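Local coordinates for protein zinc chaperone AztD (Citrobacter koseri, PDB 6N01) that acts as a periplasmic zinc chaperone, binding three zinc ions and passing one of them directly to the solute-binding protein AztC, at residues A[222-227]-A[267-272]; A[126-131]-A[172-177]; A[228-233]-A[256-261]. One frame throughout, in Å; residues are numbered along the deposited sequence.

Overall arrangement
The chain forms an eight-bladed beta-propeller of four-stranded antiparallel sheets, and all three contacts lie where one blade meets the next. Contact 2 comes first along the chain and packs strand 124-130 against strand 172-174 of the next blade. Contacts 1 and 3 both join the blade of residues 218-249 to that of residues 262-295, contact 3 nested inside the loop that contact 1 closes. The centres of contacts 1 and 2 are about 14 Å apart, bridged by Phe225, which packs on Val128, Arg130, Val173 and Tyr175. Contacts 1 and 3 are about 15 Å apart, contacts 2 and 3 about 21 Å. Four consecutive blades are thus linked near zinc site 1, to which contact 2 contributes His126.

Contact 1: A[222-227]-A[267-272]; sequences GDTFAL and GMQYFI
The ring of Phe271 takes Ala226 on one face: the methyl CB of Ala226 sits 3.6 Å from the centroid of the Phe271 ring and only 9° off its normal, a well-centred CH-pi contact. At the edge, in the ring plane, lies the carbonyl of Thr224, with Thr224 O 3.7 Å from Phe271 CZ. The methyl of Thr224 closes in on the same corner, CG2 to Phe271 CZ being 4.0 Å. Phe271 CG stands opposite its own carbonyl carbon (chi1 -55°), which carries the ring across to strand 224-228 of the preceding blade.

The other flat groups, an amide and a carboxylate, make a polar contact. The amide of Gln269 and the carboxylate of Asp223 are strongly twisted against each other rather than coplanar. Gln269 NE2 donates to Asp223 OD1 over 2.8 Å, a bent bond that arrives on the anti side and out of the carboxylate plane. Thr224 OG1 donates to the same Asp223 OD1 over 2.7 Å, coming from the opposite face. Two donors, one from each face, would restrain the carboxylate and are consistent with its being charged. Gln269 reaches this point with an extended chain, and its NE2 passes 3.7 Å from Gly222 CA. The same nitrogen also donates to Ser221 O, so one amide grips both the carboxylate and the backbone next to it.

In the propeller this is a seam between blades. Strand 224-228 is the second strand of its sheet, flanked by 218-221 and 232-237, whereas strand 271-274 belongs to the next sheet, between 262-264 and 279-283. The Phe271 ring also packs on Leu235 of strand 232-237 and on Ser221 of strand 218-221.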
ATOM      1  N   GLY A 222       0.827  11.769  -4.577  1.00 32.15           N
ATOM      2  CA  GLY A 222       1.633  12.957  -4.890  1.00 35.06           C
ATOM      3  C   GLY A 222       2.290  13.506  -3.621  1.00 23.78           C
ATOM      4  O   GLY A 222       2.808  12.756  -2.803  1.00 30.56           O
ATOM      5  N   ASP A 223       2.224  14.819  -3.425  1.00 25.79           N
ATOM      6  CA  ASP A 223       2.881  15.458  -2.280  1.00 34.74           C
ATOM      7  C   ASP A 223       2.014  15.456  -1.031  1.00 35.88           C
ATOM      8  O   ASP A 223       2.330  16.181  -0.074  1.00 30.06           O
ATOM      9  CB  ASP A 223       3.236  16.919  -2.607  1.00 31.23           C
ATOM     10  CG  ASP A 223       2.032  17.805  -2.542  1.00 38.02           C
ATOM     11  OD1 ASP A 223       0.881  17.255  -2.620  1.00 34.92           O
ATOM     12  OD2 ASP A 223       2.222  19.025  -2.390  1.00 39.29           O
ATOM     13  N   THR A 224       0.903  14.714  -1.042  1.00 26.58           N
ATOM     14  CA  THR A 224      -0.067  14.728   0.045  1.00 27.44           C
ATOM     15  C   THR A 224      -0.197  13.324   0.615  1.00 25.49           C
ATOM     16  O   THR A 224      -0.292  12.343  -0.120  1.00 27.99           O
ATOM     17  CB  THR A 224      -1.404  15.291  -0.464  1.00 25.97           C
ATOM     18  OG1 THR A 224      -1.174  16.619  -0.969  1.00 36.16           O
ATOM     19  CG2 THR A 224      -2.479  15.366   0.624  1.00 25.41           C
ATOM     20  N   PHE A 225      -0.182  13.236   1.918  1.00 26.19           N
ATOM     21  CA  PHE A 225      -0.346  11.979   2.598  1.00 23.43           C
ATOM     22  C   PHE A 225      -1.580  12.070   3.472  1.00 27.88           C
ATOM     23  O   PHE A 225      -1.841  13.118   4.071  1.00 25.88           O
ATOM     24  CB  PHE A 225       0.882  11.623   3.419  1.00 29.65           C
ATOM     25  CG  PHE A 225       0.998  10.157   3.732  1.00 25.87           C
ATOM     26  CD1 PHE A 225       0.351   9.618   4.830  1.00 28.14           C
ATOM     27  CD2 PHE A 225       1.707   9.308   2.889  1.00 23.17           C
ATOM     28  CE1 PHE A 225       0.457   8.311   5.107  1.00 25.57           C
ATOM     29  CE2 PHE A 225       1.822   7.970   3.174  1.00 26.71           C
ATOM     30  CZ  PHE A 225       1.188   7.463   4.266  1.00 31.48           C
ATOM     31  N   ALA A 226      -2.357  10.988   3.507  1.00 25.48           N
ATOM     32  CA  ALA A 226      -3.619  10.961   4.235  1.00 24.80           C
ATOM     33  C   ALA A 226      -3.646   9.860   5.297  1.00 32.65           C
ATOM     34  O   ALA A 226      -3.218   8.731   5.051  1.00 26.69           O
ATOM     35  CB  ALA A 226      -4.783  10.771   3.272  1.00 33.44           C
ATOM     36  N   LEU A 227      -4.181  10.199   6.474  1.00 26.12           N
ATOM     37  CA  LEU A 227      -4.506   9.247   7.521  1.00 33.57           C
ATOM     38  C   LEU A 227      -5.991   9.384   7.797  1.00 30.30           C
ATOM     39  O   LEU A 227      -6.484  10.500   7.965  1.00 31.58           O
ATOM     40  CB  LEU A 227      -3.703   9.517   8.780  1.00 31.38           C
ATOM     41  CG  LEU A 227      -2.166   9.646   8.692  1.00 32.47           C
ATOM     42  CD1 LEU A 227      -1.617  10.090  10.036  1.00 35.04           C
ATOM     43  CD2 LEU A 227      -1.504   8.322   8.294  1.00 30.21           C
ATOM     44  N   GLY A 267      -0.349   9.749 -10.379  1.00 44.39           N
ATOM     45  CA  GLY A 267      -0.503  10.446 -11.633  1.00 45.13           C
ATOM     46  C   GLY A 267      -1.646  11.426 -11.627  1.00 40.27           C
ATOM     47  O   GLY A 267      -1.702  12.302 -12.487  1.00 40.91           O
ATOM     48  N   MET A 268      -2.571  11.276 -10.677  1.00 36.63           N
ATOM     49  CA  MET A 268      -3.634  12.217 -10.405  1.00 32.15           C
ATOM     50  C   MET A 268      -3.774  12.147  -8.898  1.00 30.62           C
ATOM     51  O   MET A 268      -3.691  11.060  -8.320  1.00 28.92           O
ATOM     52  CB  MET A 268      -4.921  11.823 -11.139  1.00 39.97           C
ATOM     53  CG  MET A 268      -6.077  12.761 -11.012  1.00 42.39           C
ATOM     54  SD  MET A 268      -7.362  12.172 -12.166  1.00 49.01           S
ATOM     55  CE  MET A 268      -8.008  10.786 -11.247  1.00 43.73           C
ATOM     56  N   GLN A 269      -3.999  13.277  -8.257  1.00 21.97           N
ATOM     57  CA  GLN A 269      -3.956  13.328  -6.808  1.00 30.17           C
ATOM     58  C   GLN A 269      -5.358  13.084  -6.218  1.00 30.50           C
ATOM     59  O   GLN A 269      -6.253  13.911  -6.393  1.00 30.03           O
ATOM     60  CB  GLN A 269      -3.332  14.667  -6.448  1.00 33.86           C
ATOM     61  CG  GLN A 269      -2.747  14.775  -5.148  1.00 38.87           C
ATOM     62  CD  GLN A 269      -1.678  15.906  -5.149  1.00 32.00           C
ATOM     63  OE1 GLN A 269      -1.764  16.912  -5.876  1.00 28.36           O
ATOM     64  NE2 GLN A 269      -0.729  15.749  -4.298  1.00 28.18           N
ATOM     65  N   TYR A 270      -5.547  11.954  -5.510  1.00 32.15           N
ATOM     66  CA  TYR A 270      -6.815  11.621  -4.822  1.00 26.55           C
ATOM     67  C   TYR A 270      -6.594  10.421  -3.896  1.00 29.40           C
ATOM     68  O   TYR A 270      -5.585   9.730  -3.976  1.00 23.96           O
ATOM     69  CB  TYR A 270      -7.948  11.338  -5.825  1.00 33.93           C
ATOM     70  CG  TYR A 270      -7.722  10.088  -6.633  1.00 26.55           C
ATOM     71  CD1 TYR A 270      -8.129   8.865  -6.149  1.00 34.89           C
ATOM     72  CD2 TYR A 270      -7.066  10.127  -7.828  1.00 25.89           C
ATOM     73  CE1 TYR A 270      -7.905   7.709  -6.848  1.00 37.67           C
ATOM     74  CE2 TYR A 270      -6.834   8.979  -8.544  1.00 29.79           C
ATOM     75  CZ  TYR A 270      -7.261   7.761  -8.037  1.00 35.74           C
ATOM     76  OH  TYR A 270      -7.052   6.572  -8.696  1.00 27.95           O
ATOM     77  N   PHE A 271      -7.564  10.172  -3.023  1.00 22.72           N
ATOM     78  CA  PHE A 271      -7.585   8.996  -2.184  1.00 25.61           C
ATOM     79  C   PHE A 271      -8.895   8.233  -2.389  1.00 25.59           C
ATOM     80  O   PHE A 271      -9.947   8.818  -2.688  1.00 28.63           O
ATOM     81  CB  PHE A 271      -7.406   9.395  -0.724  1.00 28.84           C
ATOM     82  CG  PHE A 271      -6.194  10.194  -0.508  1.00 27.10           C
ATOM     83  CD1 PHE A 271      -4.970   9.599  -0.563  1.00 29.34           C
ATOM     84  CD2 PHE A 271      -6.262  11.544  -0.297  1.00 30.45           C
ATOM     85  CE1 PHE A 271      -3.806  10.365  -0.403  1.00 27.99           C
ATOM     86  CE2 PHE A 271      -5.104  12.289  -0.133  1.00 32.78           C
ATOM     87  CZ  PHE A 271      -3.912  11.694  -0.185  1.00 21.69           C
ATOM     88  N   ILE A 272      -8.808   6.927  -2.261  1.00 25.65           N
ATOM     89  CA  ILE A 272      -9.981   6.062  -2.207  1.00 29.24           C
ATOM     90  C   ILE A 272      -9.963   5.377  -0.864  1.00 29.13           C
ATOM     91  O   ILE A 272      -8.908   4.898  -0.425  1.00 27.86           O
ATOM     92  CB  ILE A 272     -10.035   5.034  -3.359  1.00 29.32           C
ATOM     93  CG1 ILE A 272     -10.178   5.778  -4.680  1.00 27.58           C
ATOM     94  CG2 ILE A 272     -11.246   4.103  -3.185  1.00 28.74           C
ATOM     95  CD1 ILE A 272     -10.266   4.928  -5.937  1.00 35.43           C
TER

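Contact 2: A[126-131]-A[172-177]; sequences HFVERQ and AVPYDN
Arg130 and Val128 reach from the strand that opens one blade of the beta-propeller to strand 172-174, which opens the next; the two strands run nearly parallel, with axes 6.4 Å apart, and side chains of 126-131 meet both backbone and side chains of 172-177.

Arg130 carries most of the joint. Its CB starts beside the proline ring, 4.4 Å from Pro174 CG, and its CD comes to 4.0 Å from Val173 CG1. At chi3 (17°) the chain folds almost to an eclipsed bend, which turns the guanidinium back to the neighbouring backbone. There NE and NH2 hold a single oxygen side-on: Arg130 NE donates to Pro174 O over 3.0 Å, close to the direction of the carbonyl bond, and Arg130 NH2 donates to the same Pro174 O over 3.1 Å, on a lone pair. The oxygen lies in the guanidinium plane, leaving one face of the group for the ring of Tyr175. The two stack with planes 26° apart, Arg130 NH2 coming to 3.1 Å from Tyr175 CD1 while NH1 lies near Tyr175 CE1. Bonds at the edge and a ring on one face hold the guanidinium flat against that ring and limit its rotation.

Val128 makes the apolar part, its CG1 packing 3.7 Å from Pro174 CD. The strand then leads back to His126, a ligand of zinc site 1, whose ring meets that of His169, another ligand of the site. There a water bridges the two segments, donating to His126 O and accepting from Ala172 N at 2.7 Å.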
ATOM      1  N   HIS A 126       2.562  -1.424   9.624  0.55 35.69           N
ATOM      2  CA  HIS A 126       2.420  -0.551   8.462  0.55 36.63           C
ATOM      3  C   HIS A 126       3.789  -0.120   7.929  0.55 40.68           C
ATOM      4  O   HIS A 126       4.684   0.269   8.690  0.55 35.81           O
ATOM      5  CB  HIS A 126       1.569   0.678   8.832  0.55 35.20           C
ATOM      6  CG  HIS A 126       0.084   0.448   8.774  0.55 41.95           C
ATOM      7  ND1 HIS A 126      -0.733   1.099   7.874  0.55 47.77           N
ATOM      8  CD2 HIS A 126      -0.734  -0.342   9.514  0.55 42.67           C
ATOM      9  CE1 HIS A 126      -1.987   0.718   8.056  0.55 45.01           C
ATOM     10  NE2 HIS A 126      -2.014  -0.157   9.045  0.55 44.40           N
ATOM     11  N   PHE A 127       3.956  -0.223   6.611  1.00 38.55           N
ATOM     12  CA  PHE A 127       5.158   0.198   5.911  1.00 30.29           C
ATOM     13  C   PHE A 127       4.783   1.418   5.103  1.00 39.98           C
ATOM     14  O   PHE A 127       3.721   1.423   4.463  1.00 33.00           O
ATOM     15  CB  PHE A 127       5.658  -0.918   4.995  1.00 31.68           C
ATOM     16  CG  PHE A 127       6.694  -0.491   4.029  1.00 37.03           C
ATOM     17  CD1 PHE A 127       6.322   0.079   2.813  1.00 32.07           C
ATOM     18  CD2 PHE A 127       8.037  -0.662   4.310  1.00 29.84           C
ATOM     19  CE1 PHE A 127       7.257   0.465   1.918  1.00 29.07           C
ATOM     20  CE2 PHE A 127       8.976  -0.289   3.407  1.00 31.90           C
ATOM     21  CZ  PHE A 127       8.592   0.290   2.204  1.00 30.51           C
ATOM     22  N   VAL A 128       5.604   2.469   5.180  1.00 29.78           N
ATOM     23  CA  VAL A 128       5.383   3.685   4.382  1.00 25.81           C
ATOM     24  C   VAL A 128       6.708   4.122   3.761  1.00 28.24           C
ATOM     25  O   VAL A 128       7.644   4.486   4.489  1.00 29.77           O
ATOM     26  CB  VAL A 128       4.808   4.828   5.249  1.00 31.06           C
ATOM     27  CG1 VAL A 128       4.611   6.094   4.428  1.00 29.19           C
ATOM     28  CG2 VAL A 128       3.538   4.407   5.901  1.00 31.70           C
ATOM     29  N   GLU A 129       6.756   4.217   2.430  1.00 31.21           N
ATOM     30  CA  GLU A 129       7.927   4.776   1.761  1.00 28.74           C
ATOM     31  C   GLU A 129       7.549   5.965   0.886  1.00 32.62           C
ATOM     32  O   GLU A 129       6.513   5.983   0.232  1.00 27.99           O
ATOM     33  CB  GLU A 129       8.697   3.715   0.931  1.00 27.49           C
ATOM     34  CG  GLU A 129      10.001   4.266   0.300  1.00 31.82           C
ATOM     35  CD  GLU A 129       9.737   4.926  -1.067  1.00 37.09           C
ATOM     36  OE1 GLU A 129       8.609   4.781  -1.582  1.00 36.98           O
ATOM     37  OE2 GLU A 129      10.638   5.549  -1.644  1.00 33.00           O
ATOM     38  N   ARG A 130       8.440   6.942   0.886  1.00 32.98           N
ATOM     39  CA  ARG A 130       8.226   8.217   0.241  1.00 28.68           C
ATOM     40  C   ARG A 130       9.568   8.813  -0.153  1.00 27.73           C
ATOM     41  O   ARG A 130      10.417   9.044   0.690  1.00 25.01           O
ATOM     42  CB  ARG A 130       7.549   9.159   1.222  1.00 30.85           C
ATOM     43  CG  ARG A 130       6.050   9.328   1.066  1.00 41.15           C
ATOM     44  CD  ARG A 130       5.463  10.357   2.039  1.00 34.83           C
ATOM     45  NE  ARG A 130       6.474  11.223   2.624  1.00 45.59           N
ATOM     46  CZ  ARG A 130       6.946  12.318   2.050  1.00 40.37           C
ATOM     47  NH1 ARG A 130       6.457  12.735   0.899  1.00 39.23           N
ATOM     48  NH2 ARG A 130       7.895  13.005   2.646  1.00 32.32           N
ATOM     49  N   GLN A 131       9.747   9.056  -1.437  1.00 29.80           N
ATOM     50  CA  GLN A 131      10.961   9.738  -1.933  1.00 31.26           C
ATOM     51  C   GLN A 131      12.222   9.054  -1.401  1.00 28.81           C
ATOM     52  O   GLN A 131      13.223   9.695  -1.088  1.00 34.90           O
ATOM     53  CB  GLN A 131      10.934  11.238  -1.573  1.00 26.06           C
ATOM     54  CG  GLN A 131       9.653  11.913  -2.024  1.00 25.42           C
ATOM     55  CD  GLN A 131       9.499  13.340  -1.554  1.00 34.87           C
ATOM     56  OE1 GLN A 131       9.869  13.691  -0.434  1.00 32.53           O
ATOM     57  NE2 GLN A 131       8.931  14.176  -2.411  1.00 33.97           N
ATOM     58  N   ALA A 172       3.802   5.352  10.786  1.00 35.74           N
ATOM     59  CA  ALA A 172       4.786   6.414  10.719  1.00 32.60           C
ATOM     60  C   ALA A 172       4.982   6.802   9.268  1.00 34.77           C
ATOM     61  O   ALA A 172       5.154   5.926   8.418  1.00 25.75           O
ATOM     62  CB  ALA A 172       6.103   5.978  11.328  1.00 24.28           C
ATOM     63  N   VAL A 173       4.956   8.101   8.993  1.00 30.84           N
ATOM     64  CA  VAL A 173       5.171   8.639   7.654  1.00 31.34           C
ATOM     65  C   VAL A 173       6.499   9.401   7.668  1.00 23.73           C
ATOM     66  O   VAL A 173       6.662  10.308   8.492  1.00 25.67           O
ATOM     67  CB  VAL A 173       4.014   9.556   7.237  1.00 27.33           C
ATOM     68  CG1 VAL A 173       4.073   9.876   5.778  1.00 28.69           C
ATOM     69  CG2 VAL A 173       2.691   8.957   7.631  1.00 30.25           C
ATOM     70  N   PRO A 174       7.481   9.058   6.823  1.00 23.62           N
ATOM     71  CA  PRO A 174       8.797   9.721   6.894  1.00 29.39           C
ATOM     72  C   PRO A 174       8.837  10.988   6.071  1.00 29.35           C
ATOM     73  O   PRO A 174       8.342  11.038   4.944  1.00 26.64           O
ATOM     74  CB  PRO A 174       9.736   8.674   6.293  1.00 32.59           C
ATOM     75  CG  PRO A 174       8.923   8.021   5.263  1.00 27.22           C
ATOM     76  CD  PRO A 174       7.494   8.022   5.777  1.00 23.01           C
ATOM     77  N   TYR A 175       9.419  12.035   6.658  1.00 30.73           N
ATOM     78  CA  TYR A 175       9.555  13.346   6.039  1.00 27.19           C
ATOM     79  C   TYR A 175      11.025  13.791   6.114  1.00 28.35           C
ATOM     80  O   TYR A 175      11.889  13.050   6.572  1.00 26.60           O
ATOM     81  CB  TYR A 175       8.572  14.328   6.701  1.00 29.72           C
ATOM     82  CG  TYR A 175       7.154  14.094   6.195  1.00 35.97           C
ATOM     83  CD1 TYR A 175       6.741  14.612   4.983  1.00 35.76           C
ATOM     84  CD2 TYR A 175       6.248  13.289   6.910  1.00 31.65           C
ATOM     85  CE1 TYR A 175       5.463  14.371   4.517  1.00 31.93           C
ATOM     86  CE2 TYR A 175       5.012  13.076   6.467  1.00 29.37           C
ATOM     87  CZ  TYR A 175       4.616  13.618   5.265  1.00 28.65           C
ATOM     88  OH  TYR A 175       3.358  13.378   4.804  1.00 30.25           O
ATOM     89  N   ASP A 176      11.357  14.953   5.556  1.00 31.16           N
ATOM     90  CA  ASP A 176      12.740  15.420   5.641  1.00 30.90           C
ATOM     91  C   ASP A 176      12.960  15.951   7.046  1.00 31.84           C
ATOM     92  O   ASP A 176      12.355  16.965   7.424  1.00 31.64           O
ATOM     93  CB  ASP A 176      13.076  16.494   4.605  1.00 30.67           C
ATOM     94  CG  ASP A 176      12.970  15.979   3.184  1.00 34.22           C
ATOM     95  OD1 ASP A 176      13.334  14.791   2.974  1.00 34.70           O
ATOM     96  OD2 ASP A 176      12.576  16.769   2.287  1.00 35.80           O
ATOM     97  N   ASN A 177      13.787  15.241   7.828  1.00 34.20           N
ATOM     98  CA  ASN A 177      14.221  15.660   9.162  1.00 35.15           C
ATOM     99  C   ASN A 177      13.097  15.565  10.188  1.00 40.52           C
ATOM    100  O   ASN A 177      13.247  16.057  11.311  1.00 37.04           O
ATOM    101  CB  ASN A 177      14.774  17.087   9.133  1.00 31.13           C
ATOM    102  CG  ASN A 177      15.829  17.278   8.035  1.00 35.82           C
ATOM    103  OD1 ASN A 177      16.782  16.510   7.961  1.00 38.86           O
ATOM    104  ND2 ASN A 177      15.625  18.267   7.153  1.00 40.00           N
TER
HETATM  105  O   HOH W   1       4.617   3.364   9.104  1.00 38.83           O
HETATM  106  O   HOH W   2      11.778  16.291  -0.029  1.00 34.43           O

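Contact 3: A[228-233]-A[256-261]; sequences SCETGL and EGSTST
Ser228 and Thr259 face each other where a beta-hairpin of one propeller blade meets the loop that leads into the next blade. The hairpin joins strands 224-228 and 232-237 through a tight turn whose Glu230 and Thr231 have type I backbone angles; Cys229 N to Gly232 O is the last bond of the hairpin.

Ser228 points at the loop and rests on its backbone, with Ser228 CB 3.4 Å from Thr259 O. The side chain of Thr259 stands to one side, offering its CB and CG2: the CB atoms of Ser228 and Thr259 are 3.8 Å apart, and the methyl CG2 of Thr259 stands 3.8 Å from Ser228 OG. The hydroxyls turn elsewhere: Ser228 OG, tucked between its own backbone N and carbonyl carbon (chi1 46°), bonds to His216 O, while Thr259 OG1 bonds to Asn274 O. Each polar end is thus satisfied by other parts of the chain.

Ser258 points at the hairpin turn. Its CB rests 3.7 Å from Cys229 O and 3.9 Å from Glu230 CA. Cys229 turns its own side chain away from the loop and forms the disulfide with Cys212, tying the turn covalently to that part of the chain.

Ser260 O is hydrogen-bonded to ND1 of His216, a ligand of zinc site 1, and as a second-shell group probably restrains the turn of that imidazole. No direct hydrogen bond joins the two segments; instead the hydroxyl OH of Tyr250 bridges them, bonded to both Cys229 O and Thr259 N.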
ATOM      1  N   SER A 228      -6.712   8.264   7.800  0.93 32.82           N
ATOM      2  CA  SER A 228      -8.147   8.277   8.045  0.93 33.53           C
ATOM      3  C   SER A 228      -8.458   8.005   9.515  0.93 32.69           C
ATOM      4  O   SER A 228      -7.687   7.362  10.242  0.93 30.83           O
ATOM      5  CB  SER A 228      -8.868   7.268   7.139  0.93 29.88           C
ATOM      6  OG  SER A 228      -8.227   5.996   7.107  0.93 27.71           O
ATOM      7  N   CYS A 229      -9.595   8.540   9.957  1.00 35.93           N
ATOM      8  CA  CYS A 229     -10.097   8.295  11.299  1.00 34.97           C
ATOM      9  C   CYS A 229     -11.619   8.437  11.287  1.00 37.59           C
ATOM     10  O   CYS A 229     -12.243   8.510  10.229  1.00 39.22           O
ATOM     11  CB  CYS A 229      -9.412   9.221  12.309  1.00 36.99           C
ATOM     12  SG  CYS A 229     -10.042  10.894  12.376  1.00 45.65           S
ATOM     13  N   GLU A 230     -12.223   8.457  12.477  1.00 38.52           N
ATOM     14  CA  GLU A 230     -13.680   8.455  12.597  1.00 44.70           C
ATOM     15  C   GLU A 230     -14.292   9.783  12.176  1.00 41.83           C
ATOM     16  O   GLU A 230     -15.472   9.827  11.812  1.00 46.47           O
ATOM     17  CB  GLU A 230     -14.089   8.131  14.034  1.00 59.18           C
ATOM     18  CG  GLU A 230     -14.010   6.646  14.403  1.00 64.60           C
ATOM     19  CD  GLU A 230     -13.856   6.403  15.906  1.00 72.51           C
ATOM     20  OE1 GLU A 230     -14.022   7.357  16.707  1.00 59.99           O
ATOM     21  OE2 GLU A 230     -13.575   5.246  16.287  1.00 79.87           O
ATOM     22  N   THR A 231     -13.544  10.878  12.264  1.00 39.87           N
ATOM     23  CA  THR A 231     -14.118  12.168  11.914  1.00 39.48           C
ATOM     24  C   THR A 231     -13.734  12.633  10.523  1.00 38.11           C
ATOM     25  O   THR A 231     -14.322  13.603  10.033  1.00 38.08           O
ATOM     26  CB  THR A 231     -13.692  13.250  12.902  1.00 47.54           C
ATOM     27  OG1 THR A 231     -12.288  13.467  12.772  1.00 44.08           O
ATOM     28  CG2 THR A 231     -13.992  12.798  14.337  1.00 49.76           C
ATOM     29  N   GLY A 232     -12.735  12.019   9.901  1.00 39.90           N
ATOM     30  CA  GLY A 232     -12.310  12.441   8.558  1.00 36.88           C
ATOM     31  C   GLY A 232     -10.877  11.995   8.276  1.00 38.36           C
ATOM     32  O   GLY A 232     -10.430  10.950   8.761  1.00 33.66           O
ATOM     33  N   LEU A 233     -10.162  12.839   7.528  1.00 31.47           N
ATOM     34  CA  LEU A 233      -8.805  12.547   7.078  1.00 33.38           C
ATOM     35  C   LEU A 233      -7.839  13.583   7.624  1.00 28.98           C
ATOM     36  O   LEU A 233      -8.132  14.776   7.615  1.00 32.66           O
ATOM     37  CB  LEU A 233      -8.692  12.559   5.545  1.00 33.06           C
ATOM     38  CG  LEU A 233      -9.049  11.256   4.811  1.00 37.06           C
ATOM     39  CD1 LEU A 233     -10.281  10.708   5.328  1.00 37.23           C
ATOM     40  CD2 LEU A 233      -9.155  11.539   3.319  1.00 43.79           C
ATOM     41  N   GLU A 256     -23.801   7.935   7.323  1.00 41.20           N
ATOM     42  CA  GLU A 256     -22.987   7.614   8.478  1.00 51.56           C
ATOM     43  C   GLU A 256     -21.922   6.617   8.018  1.00 53.62           C
ATOM     44  O   GLU A 256     -22.189   5.757   7.172  1.00 53.70           O
ATOM     45  CB  GLU A 256     -23.900   7.042   9.573  1.00 68.18           C
ATOM     46  CG  GLU A 256     -23.347   6.764  10.981  1.00 73.29           C
ATOM     47  CD  GLU A 256     -24.436   6.168  11.929  1.00 85.99           C
ATOM     48  OE1 GLU A 256     -24.199   6.038  13.150  1.00 78.65           O
ATOM     49  OE2 GLU A 256     -25.569   5.896  11.466  1.00101.71           O
ATOM     50  N   GLY A 257     -20.701   6.779   8.507  1.00 50.24           N
ATOM     51  CA  GLY A 257     -19.612   5.882   8.155  1.00 46.11           C
ATOM     52  C   GLY A 257     -18.279   6.567   8.337  1.00 44.90           C
ATOM     53  O   GLY A 257     -18.201   7.774   8.569  1.00 42.73           O
ATOM     54  N   SER A 258     -17.210   5.779   8.189  1.00 41.94           N
ATOM     55  CA  SER A 258     -15.852   6.331   8.200  1.00 42.64           C
ATOM     56  C   SER A 258     -14.947   5.409   7.398  1.00 36.04           C
ATOM     57  O   SER A 258     -15.333   4.300   7.029  1.00 29.17           O
ATOM     58  CB  SER A 258     -15.318   6.523   9.634  1.00 41.46           C
ATOM     59  OG  SER A 258     -15.195   5.274  10.307  1.00 41.62           O
ATOM     60  N   THR A 259     -13.725   5.874   7.153  1.00 43.52           N
ATOM     61  CA  THR A 259     -12.750   5.127   6.362  1.00 35.28           C
ATOM     62  C   THR A 259     -11.711   4.482   7.269  1.00 32.83           C
ATOM     63  O   THR A 259     -11.228   5.105   8.215  1.00 34.13           O
ATOM     64  CB  THR A 259     -12.042   6.061   5.386  1.00 29.52           C
ATOM     65  OG1 THR A 259     -13.000   6.641   4.519  1.00 33.82           O
ATOM     66  CG2 THR A 259     -10.994   5.308   4.557  1.00 29.50           C
ATOM     67  N   SER A 260     -11.339   3.240   6.965  1.00 34.79           N
ATOM     68  CA  SER A 260     -10.285   2.592   7.734  1.00 24.36           C
ATOM     69  C   SER A 260      -9.190   2.019   6.845  1.00 30.00           C
ATOM     70  O   SER A 260      -8.220   1.471   7.362  1.00 30.95           O
ATOM     71  CB  SER A 260     -10.861   1.481   8.630  1.00 39.95           C
ATOM     72  OG  SER A 260     -11.519   0.500   7.842  1.00 48.16           O
ATOM     73  N   THR A 261      -9.314   2.124   5.528  1.00 34.46           N
ATOM     74  CA  THR A 261      -8.238   1.764   4.616  1.00 34.55           C
ATOM     75  C   THR A 261      -8.234   2.766   3.490  1.00 32.56           C
ATOM     76  O   THR A 261      -9.301   3.202   3.036  1.00 26.54           O
ATOM     77  CB  THR A 261      -8.398   0.376   3.989  1.00 43.58           C
ATOM     78  OG1 THR A 261      -8.672  -0.579   5.011  1.00 54.78           O
ATOM     79  CG2 THR A 261      -7.090  -0.030   3.258  1.00 34.42           C
TER